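Local coordinates for probable transcriptional regulatory protein, Rv1404 (PDB 2NYX) that probably binds DNA and regulates transcription as a MarR-family protein with a winged helix-turn-helix fold, at residues F48-I53 / E87-L92; L54-P59 / G150-A155; A37-N42 / T117-T122. All coordinates share one frame; numbering follows the deposited sequence.

Interaction 1 (F48-I53 / E87-L92)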
loop_
_atom_site.group_PDB
_atom_site.type_symbol
_atom_site.label_atom_id
_atom_site.label_comp_id
_atom_site.label_asym_id
_atom_site.label_seq_id
_atom_site.Cartn_x
_atom_site.Cartn_y
_atom_site.Cartn_z
ATOM N N PHE B 48 -4.756 -7.635 -3.246
ATOM C CA PHE B 48 -4.341 -8.135 -1.941
ATOM C C PHE B 48 -5.240 -7.653 -0.800
ATOM O O PHE B 48 -5.548 -8.421 0.111
ATOM C CB PHE B 48 -2.873 -7.845 -1.638
ATOM C CG PHE B 48 -2.411 -8.487 -0.369
ATOM C CD1 PHE B 48 -2.201 -9.861 -0.311
ATOM C CD2 PHE B 48 -2.262 -7.737 0.791
ATOM C CE1 PHE B 48 -1.811 -10.468 0.870
ATOM C CE2 PHE B 48 -1.869 -8.338 1.981
ATOM C CZ PHE B 48 -1.644 -9.701 2.022
ATOM N N ARG B 49 -5.664 -6.394 -0.856
ATOM C CA ARG B 49 -6.597 -5.849 0.125
ATOM C C ARG B 49 -7.921 -6.643 0.158
ATOM O O ARG B 49 -8.430 -6.972 1.234
ATOM C CB ARG B 49 -6.827 -4.348 -0.126
ATOM C CG ARG B 49 -7.763 -3.671 0.863
ATOM C CD ARG B 49 -7.260 -3.820 2.295
ATOM N NE ARG B 49 -8.268 -3.476 3.292
ATOM C CZ ARG B 49 -8.062 -3.536 4.606
ATOM N NH1 ARG B 49 -6.883 -3.905 5.082
ATOM N NH2 ARG B 49 -9.027 -3.217 5.451
ATOM N N THR B 50 -8.455 -6.959 -1.020
ATOM C CA THR B 50 -9.621 -7.845 -1.162
ATOM C C THR B 50 -9.457 -9.112 -0.330
ATOM O O THR B 50 -10.382 -9.536 0.364
ATOM C CB THR B 50 -9.844 -8.237 -2.641
ATOM O OG1 THR B 50 -10.060 -7.058 -3.407
ATOM C CG2 THR B 50 -11.044 -9.144 -2.812
ATOM N N LEU B 51 -8.278 -9.719 -0.404
ATOM C CA LEU B 51 -8.029 -10.963 0.326
ATOM C C LEU B 51 -8.049 -10.745 1.837
ATOM O O LEU B 51 -8.603 -11.553 2.563
ATOM C CB LEU B 51 -6.716 -11.617 -0.112
ATOM C CG LEU B 51 -6.519 -11.985 -1.583
ATOM C CD1 LEU B 51 -5.197 -12.669 -1.755
ATOM C CD2 LEU B 51 -7.629 -12.868 -2.068
ATOM N N VAL B 52 -7.471 -9.640 2.297
ATOM C CA VAL B 52 -7.422 -9.333 3.719
ATOM C C VAL B 52 -8.810 -9.044 4.254
ATOM O O VAL B 52 -9.174 -9.508 5.340
ATOM C CB VAL B 52 -6.465 -8.154 4.027
ATOM C CG1 VAL B 52 -6.541 -7.769 5.506
ATOM C CG2 VAL B 52 -5.042 -8.529 3.636
ATOM N N ILE B 53 -9.592 -8.290 3.490
ATOM C CA ILE B 53 -10.980 -8.028 3.865
ATOM C C ILE B 53 -11.730 -9.354 4.013
ATOM O O ILE B 53 -12.503 -9.536 4.961
ATOM C CB ILE B 53 -11.673 -7.069 2.877
ATOM C CG1 ILE B 53 -10.875 -5.767 2.772
ATOM C CG2 ILE B 53 -13.085 -6.750 3.334
ATOM C CD1 ILE B 53 -11.540 -4.682 1.946
ATOM N N GLU B 87 -7.565 -19.036 -8.366
ATOM C CA GLU B 87 -7.866 -19.958 -7.248
ATOM C C GLU B 87 -7.654 -19.379 -5.854
ATOM O O GLU B 87 -7.407 -20.120 -4.913
ATOM C CB GLU B 87 -7.094 -21.283 -7.362
ATOM C CG GLU B 87 -7.657 -22.296 -8.333
ATOM C CD GLU B 87 -7.048 -22.165 -9.716
ATOM O OE1 GLU B 87 -6.423 -23.146 -10.196
ATOM O OE2 GLU B 87 -7.187 -21.077 -10.318
ATOM N N LEU B 88 -7.759 -18.066 -5.716
ATOM C CA LEU B 88 -7.610 -17.427 -4.407
ATOM C C LEU B 88 -8.965 -17.136 -3.749
ATOM O O LEU B 88 -9.045 -16.914 -2.537
ATOM C CB LEU B 88 -6.742 -16.163 -4.526
ATOM C CG LEU B 88 -5.346 -16.375 -5.139
ATOM C CD1 LEU B 88 -4.775 -15.094 -5.705
ATOM C CD2 LEU B 88 -4.389 -16.964 -4.147
ATOM N N ILE B 89 -10.025 -17.166 -4.556
ATOM C CA ILE B 89 -11.397 -16.886 -4.106
ATOM C C ILE B 89 -12.404 -17.873 -4.713
ATOM O O ILE B 89 -12.341 -18.191 -5.902
ATOM C CB ILE B 89 -11.803 -15.416 -4.420
ATOM C CG1 ILE B 89 -11.026 -14.455 -3.523
ATOM C CG2 ILE B 89 -13.296 -15.191 -4.241
ATOM C CD1 ILE B 89 -11.222 -12.999 -3.859
ATOM N N ASP B 90 -13.308 -18.366 -3.866
ATOM C CA ASP B 90 -14.469 -19.141 -4.277
ATOM C C ASP B 90 -15.734 -18.284 -4.232
ATOM O O ASP B 90 -15.873 -17.415 -3.369
ATOM C CB ASP B 90 -14.660 -20.321 -3.334
ATOM C CG ASP B 90 -13.919 -21.576 -3.784
ATOM O OD1 ASP B 90 -13.702 -21.764 -5.009
ATOM O OD2 ASP B 90 -13.577 -22.401 -2.900
ATOM N N ARG B 91 -16.656 -18.520 -5.163
ATOM C CA ARG B 91 -17.989 -17.921 -5.077
ATOM C C ARG B 91 -18.947 -18.899 -4.381
ATOM O O ARG B 91 -19.032 -20.060 -4.765
ATOM C CB ARG B 91 -18.509 -17.535 -6.465
ATOM C CG ARG B 91 -17.520 -16.768 -7.343
ATOM C CD ARG B 91 -17.201 -15.358 -6.813
ATOM N NE ARG B 91 -18.098 -14.349 -7.383
ATOM C CZ ARG B 91 -18.994 -13.658 -6.683
ATOM N NH1 ARG B 91 -19.108 -13.846 -5.373
ATOM N NH2 ARG B 91 -19.772 -12.775 -7.290
ATOM N N LEU B 92 -19.651 -18.435 -3.355
ATOM C CA LEU B 92 -20.529 -19.303 -2.573
ATOM C C LEU B 92 -21.994 -18.857 -2.628
ATOM O O LEU B 92 -22.261 -17.667 -2.764
ATOM C CB LEU B 92 -20.087 -19.347 -1.105
ATOM C CG LEU B 92 -18.624 -19.479 -0.687
ATOM C CD1 LEU B 92 -18.534 -19.247 0.807
ATOM C CD2 LEU B 92 -18.026 -20.819 -1.059
#

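Interaction 2 (L54-P59 / G150-A155)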
loop_
_atom_site.group_PDB
_atom_site.type_symbol
_atom_site.label_atom_id
_atom_site.label_comp_id
_atom_site.label_asym_id
_atom_site.label_seq_id
_atom_site.Cartn_x
_atom_site.Cartn_y
_atom_site.Cartn_z
ATOM N N LEU B 54 -11.460 -10.295 3.113
ATOM C CA LEU B 54 -12.142 -11.588 3.167
ATOM C C LEU B 54 -11.746 -12.456 4.371
ATOM O O LEU B 54 -12.601 -13.163 4.928
ATOM C CB LEU B 54 -12.071 -12.343 1.829
ATOM C CG LEU B 54 -12.963 -11.754 0.725
ATOM C CD1 LEU B 54 -12.776 -12.486 -0.591
ATOM C CD2 LEU B 54 -14.438 -11.766 1.124
ATOM N N SER B 55 -10.484 -12.378 4.800
ATOM C CA SER B 55 -10.081 -13.116 6.005
ATOM C C SER B 55 -10.656 -12.492 7.271
ATOM O O SER B 55 -11.001 -13.206 8.216
ATOM C CB SER B 55 -8.566 -13.266 6.111
ATOM O OG SER B 55 -7.977 -12.051 6.488
ATOM N N ASN B 56 -10.781 -11.163 7.270
ATOM C CA ASN B 56 -11.424 -10.426 8.362
ATOM C C ASN B 56 -12.948 -10.448 8.400
ATOM O O ASN B 56 -13.531 -10.466 9.478
ATOM C CB ASN B 56 -10.959 -8.973 8.362
ATOM C CG ASN B 56 -9.545 -8.826 8.829
ATOM O OD1 ASN B 56 -9.012 -9.711 9.500
ATOM N ND2 ASN B 56 -8.917 -7.710 8.481
ATOM N N HIS B 57 -13.602 -10.424 7.243
ATOM C CA HIS B 57 -15.068 -10.311 7.255
ATOM C C HIS B 57 -15.826 -11.606 6.984
ATOM O O HIS B 57 -17.027 -11.691 7.248
ATOM C CB HIS B 57 -15.550 -9.171 6.359
ATOM C CG HIS B 57 -15.118 -7.829 6.846
ATOM N ND1 HIS B 57 -15.919 -7.032 7.629
ATOM C CD2 HIS B 57 -13.947 -7.166 6.708
ATOM C CE1 HIS B 57 -15.269 -5.923 7.934
ATOM N NE2 HIS B 57 -14.070 -5.981 7.385
ATOM N N GLY B 58 -15.112 -12.614 6.501
ATOM C CA GLY B 58 -15.724 -13.882 6.163
ATOM C C GLY B 58 -16.279 -13.757 4.769
ATOM O O GLY B 58 -15.847 -12.878 4.020
ATOM N N PRO B 59 -17.212 -14.652 4.393
ATOM C CA PRO B 59 -17.893 -14.508 3.118
ATOM C C PRO B 59 -18.839 -13.319 3.138
ATOM O O PRO B 59 -19.613 -13.160 4.082
ATOM C CB PRO B 59 -18.660 -15.831 2.975
ATOM C CG PRO B 59 -17.992 -16.754 3.938
ATOM C CD PRO B 59 -17.643 -15.871 5.083
ATOM N N GLY B 150 -9.083 4.303 11.860
ATOM C CA GLY B 150 -9.212 3.758 10.509
ATOM C C GLY B 150 -10.080 2.514 10.408
ATOM O O GLY B 150 -10.374 2.042 9.309
ATOM N N GLY B 151 -10.477 1.978 11.555
ATOM C CA GLY B 151 -11.297 0.777 11.615
ATOM C C GLY B 151 -10.592 -0.519 11.248
ATOM O O GLY B 151 -11.251 -1.509 10.954
ATOM N N GLU B 152 -9.261 -0.529 11.267
ATOM C CA GLU B 152 -8.518 -1.726 10.857
ATOM C C GLU B 152 -8.418 -2.733 11.989
ATOM O O GLU B 152 -7.944 -2.380 13.062
ATOM C CB GLU B 152 -7.119 -1.377 10.341
ATOM C CG GLU B 152 -6.442 -2.535 9.619
ATOM C CD GLU B 152 -7.155 -2.919 8.320
ATOM O OE1 GLU B 152 -7.721 -2.020 7.659
ATOM O OE2 GLU B 152 -7.150 -4.113 7.959
ATOM N N PRO B 153 -8.869 -3.988 11.760
ATOM C CA PRO B 153 -8.784 -4.993 12.808
ATOM C C PRO B 153 -7.331 -5.366 13.083
ATOM O O PRO B 153 -6.484 -5.248 12.201
ATOM C CB PRO B 153 -9.540 -6.181 12.215
ATOM C CG PRO B 153 -10.347 -5.611 11.088
ATOM C CD PRO B 153 -9.493 -4.540 10.546
ATOM N N ASP B 154 -7.056 -5.781 14.316
ATOM C CA ASP B 154 -5.722 -6.194 14.726
ATOM C C ASP B 154 -5.201 -7.335 13.840
ATOM O O ASP B 154 -5.943 -8.243 13.494
ATOM C CB ASP B 154 -5.726 -6.590 16.203
ATOM C CG ASP B 154 -4.334 -6.811 16.747
ATOM O OD1 ASP B 154 -4.083 -7.892 17.325
ATOM O OD2 ASP B 154 -3.479 -5.905 16.588
ATOM N N ALA B 155 -3.916 -7.278 13.502
ATOM C CA ALA B 155 -3.319 -8.089 12.427
ATOM C C ALA B 155 -3.379 -9.638 12.428
ATOM O O ALA B 155 -3.675 -10.199 11.372
ATOM C CB ALA B 155 -1.914 -7.605 12.112
HETATM O O HOH W 1 -6.726 -6.486 9.639
#

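Interaction 3 (A37-N42 / T117-T122)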
loop_
_atom_site.group_PDB
_atom_site.type_symbol
_atom_site.label_atom_id
_atom_site.label_comp_id
_atom_site.label_asym_id
_atom_site.label_seq_id
_atom_site.Cartn_x
_atom_site.Cartn_y
_atom_site.Cartn_z
ATOM N N ALA B 37 4.534 -8.429 -3.100
ATOM C CA ALA B 37 5.201 -8.751 -4.350
ATOM C C ALA B 37 6.111 -9.962 -4.226
ATOM O O ALA B 37 6.367 -10.637 -5.225
ATOM C CB ALA B 37 5.979 -7.554 -4.842
ATOM N N GLN B 38 6.589 -10.248 -3.013
ATOM C CA GLN B 38 7.530 -11.353 -2.803
ATOM C C GLN B 38 6.853 -12.722 -2.755
ATOM O O GLN B 38 7.504 -13.744 -2.939
ATOM C CB GLN B 38 8.444 -11.115 -1.582
ATOM C CG GLN B 38 7.847 -11.425 -0.192
ATOM C CD GLN B 38 8.821 -11.122 0.972
ATOM O OE1 GLN B 38 8.499 -10.342 1.886
ATOM N NE2 GLN B 38 10.012 -11.735 0.937
ATOM N N VAL B 39 5.547 -12.742 -2.524
ATOM C CA VAL B 39 4.801 -13.998 -2.456
ATOM C C VAL B 39 4.162 -14.324 -3.801
ATOM O O VAL B 39 4.307 -15.433 -4.306
ATOM C CB VAL B 39 3.757 -13.984 -1.318
ATOM C CG1 VAL B 39 2.867 -15.222 -1.379
ATOM C CG2 VAL B 39 4.464 -13.903 0.032
ATOM N N ASP B 40 3.443 -13.360 -4.369
ATOM C CA ASP B 40 2.970 -13.476 -5.742
ATOM C C ASP B 40 3.338 -12.217 -6.500
ATOM O O ASP B 40 2.897 -11.128 -6.152
ATOM C CB ASP B 40 1.458 -13.750 -5.816
ATOM C CG ASP B 40 1.012 -14.227 -7.207
ATOM O OD1 ASP B 40 1.631 -13.832 -8.226
ATOM O OD2 ASP B 40 0.035 -15.005 -7.284
ATOM N N GLU B 41 4.155 -12.395 -7.534
ATOM C CA GLU B 41 4.654 -11.311 -8.380
ATOM C C GLU B 41 3.530 -10.541 -9.060
ATOM O O GLU B 41 3.675 -9.350 -9.341
ATOM C CB GLU B 41 5.557 -11.879 -9.481
ATOM C CG GLU B 41 6.603 -12.888 -9.033
ATOM C CD GLU B 41 6.814 -13.982 -10.061
ATOM O OE1 GLU B 41 7.967 -14.206 -10.490
ATOM O OE2 GLU B 41 5.816 -14.618 -10.452
ATOM N N ASN B 42 2.421 -11.238 -9.317
ATOM C CA ASN B 42 1.330 -10.756 -10.170
ATOM C C ASN B 42 0.155 -10.112 -9.453
ATOM O O ASN B 42 -0.727 -9.538 -10.086
ATOM C CB ASN B 42 0.789 -11.910 -11.016
ATOM C CG ASN B 42 1.628 -12.184 -12.241
ATOM O OD1 ASN B 42 1.368 -13.138 -12.965
ATOM N ND2 ASN B 42 2.637 -11.348 -12.486
ATOM N N THR B 117 1.786 -11.592 5.346
ATOM C CA THR B 117 1.759 -11.014 6.693
ATOM C C THR B 117 2.981 -11.406 7.514
ATOM O O THR B 117 3.603 -10.543 8.128
ATOM C CB THR B 117 0.449 -11.344 7.450
ATOM O OG1 THR B 117 -0.663 -10.981 6.631
ATOM C CG2 THR B 117 0.356 -10.569 8.764
ATOM N N GLU B 118 3.335 -12.689 7.509
ATOM C CA GLU B 118 4.451 -13.169 8.326
ATOM C C GLU B 118 5.771 -12.571 7.845
ATOM O O GLU B 118 6.605 -12.194 8.659
ATOM C CB GLU B 118 4.485 -14.713 8.432
ATOM C CG GLU B 118 5.468 -15.447 7.500
ATOM C CD GLU B 118 6.783 -15.876 8.184
ATOM O OE1 GLU B 118 7.786 -15.116 8.120
ATOM O OE2 GLU B 118 6.819 -16.987 8.774
ATOM N N HIS B 119 5.927 -12.440 6.529
ATOM C CA HIS B 119 7.137 -11.868 5.942
ATOM C C HIS B 119 7.312 -10.380 6.231
ATOM O O HIS B 119 8.435 -9.916 6.476
ATOM C CB HIS B 119 7.195 -12.140 4.439
ATOM C CG HIS B 119 7.569 -13.552 4.108
ATOM N ND1 HIS B 119 6.659 -14.473 3.634
ATOM C CD2 HIS B 119 8.750 -14.208 4.212
ATOM C CE1 HIS B 119 7.266 -15.630 3.447
ATOM N NE2 HIS B 119 8.536 -15.497 3.789
ATOM N N ARG B 120 6.205 -9.646 6.213
ATOM C CA ARG B 120 6.225 -8.236 6.529
ATOM C C ARG B 120 6.538 -8.031 8.010
ATOM O O ARG B 120 7.287 -7.113 8.372
ATOM C CB ARG B 120 4.897 -7.575 6.156
ATOM C CG ARG B 120 4.904 -6.049 6.251
ATOM C CD ARG B 120 3.522 -5.471 6.031
ATOM N NE ARG B 120 2.968 -5.947 4.767
ATOM C CZ ARG B 120 1.719 -5.761 4.357
ATOM N NH1 ARG B 120 0.850 -5.091 5.102
ATOM N NH2 ARG B 120 1.347 -6.246 3.184
ATOM N N ARG B 121 5.974 -8.881 8.865
ATOM C CA ARG B 121 6.261 -8.792 10.286
ATOM C C ARG B 121 7.750 -9.000 10.566
ATOM O O ARG B 121 8.315 -8.313 11.413
ATOM C CB ARG B 121 5.427 -9.785 11.094
ATOM C CG ARG B 121 5.360 -9.412 12.553
ATOM C CD ARG B 121 4.932 -10.547 13.443
ATOM N NE ARG B 121 4.835 -10.097 14.837
ATOM C CZ ARG B 121 5.841 -10.098 15.709
ATOM N NH1 ARG B 121 7.042 -10.524 15.348
ATOM N NH2 ARG B 121 5.644 -9.672 16.948
ATOM N N THR B 122 8.378 -9.932 9.851
ATOM C CA THR B 122 9.807 -10.204 10.016
ATOM C C THR B 122 10.654 -8.981 9.641
ATOM O O THR B 122 11.642 -8.687 10.315
ATOM C CB THR B 122 10.263 -11.467 9.230
ATOM O OG1 THR B 122 9.400 -12.565 9.532
ATOM C CG2 THR B 122 11.679 -11.872 9.604
#

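Interaction 1 (F48-I53 / E87-L92)
Ile-89, at the start of strand 89-92, packs against Thr-50 and Leu-51 of helix 45-57 inside the winged helix-turn-helix domain of a MarR-type protein. The strand pairs antiparallel with strand 102-105, as expected for the wing hairpin, and Leu-88 and Ile-89 both direct CB toward the helix. Tracing Ile-89 outward, CB is still 5.4 Å from Leu-51 CD2, too far to touch. CG1 lies anti to the carbonyl carbon (chi1 -70°), which carries the longer branch to the helix: CG1 comes 4.0 Å from Leu-51 CD2. The terminal CD1 then touches two methyls, 4.0 Å from Thr-50 CG2 and also 4.0 Å from Leu-51 CD2. The side chains of Thr-50 and Ile-89 cross at about a right angle, so a methyl meets a methyl rather than two chains running side by side. Thr-50 meets Ile-89 through CG2, while its OG1 is hydrogen-bonded to Pro-46 O, one turn earlier. Leu-83 and Val-84 of helix 73-85 also cover Ile-89, so Ile-89 lies between helices 45-57 and 73-85. All four touching residues are buried, and the remaining contact places Leu-51 CD2 4.2 Å from Leu-88 CB.

Interaction 2 (L54-P59 / G150-A155)
Asn-56 and Pro-153 mark the closest backbone approach, 7.5 Å between their CA atoms, where the last turn of helix 45-57 faces the irregular segment that follows helix 139-150. That helix closes with a Schellman motif at Gly-151, after which the chain turns to bring Pro-153 beside the Asn-56 amide. The Asn-56 side chain lies obliquely across the proline ring: ND2 is 3.6 Å from Pro-153 CG, while CG of Asn-56 is 4.0 Å from the same carbon. Glu-152 starts out pointing away from the helix, but the bend at chi2 (66°) swings its carboxylate back. Even so, Glu-152 OE2 stops 4.0 Å from Asn-56 ND2, and a water bridges the two. This water accepts from Asn-56 ND2 at 2.8 Å and donates to Glu-152 OE2 and to Pro-153 O, both at 2.9 Å. The other carboxylate oxygen, OE1, forms a salt bridge with Arg-49, and Arg-26 of the second subunit packs on both Asn-56 and Glu-152. By accepting one hydrogen bond and donating two, the water joins amide, carboxylate and carbonyl, and the nearby arginines would probably favour an ionised Glu-152.

Interaction 3 (A37-N42 / T117-T122)
At the surface junction between the last part of helix 26-39 and the middle of the long helix 107-128, Gln-38 reaches across to His-119. Their CA atoms are 8.8 Å apart, and both side chains start toward the opposite segment. Gln-38 places CG between its backbone N and carbonyl carbon (chi1 80°) and runs extended from there, which delivers the amide to the root of the histidine side chain. OE1 lies 3.4 Å from His-119 CB and 4.0 Å from His-119 CG, with Gln-38 CD 4.0 Å from the same CB. These are van der Waals contacts with carbon; the amide approaches the imidazole obliquely, the two planes being 39° apart. Beside it, Val-39 CG2 stands 4.3 Å from His-119 ND1. That nitrogen is hydrogen-bonded to Gln-115 O, one turn back, which limits rotation of the ring.

In the MarR fold a long helix of this kind connects the winged DNA-binding region with the dimerisation region. Helix 107-128 is consistent with that role on the dimer side: Arg-121 forms salt bridges with Asp-15 and Asp-19 of the second subunit. Arg-120 ties it to helix 26-39, bonding through NE to Ser-35 OG. On the same long helix, Glu-118 OE1 lies 4.1 Å above one face of the His-119 ring, offset toward its rim. Just beyond Val-39, Asp-40 forms an Asx turn: its OD1 accepts from Asn-42 N at 2.9 Å with an N-H...O angle of 164°.

Helix 45-57 serves both interaction 1 and interaction 2, whose centres are about 12 Å apart. They meet through the salt bridge of Arg-49 NH2 with Glu-152 OE1 (2.8 Å) and through Ile-89 CD1 against Leu-54 CD1 (3.7 Å). Interaction 3 uses the preceding helix 26-39 and lies about 16 Å from interaction 1 and about 18 Å from interaction 2, centre to centre. Along the chain, both segments of interaction 1 fall between those of interaction 3, whereas interaction 2 alternates with each. Helix 45-57 therefore links the wing strand with the C-terminal segment. Segments of all three interactions also reach the second subunit, consistent with contacts that lie close to the dimer interface.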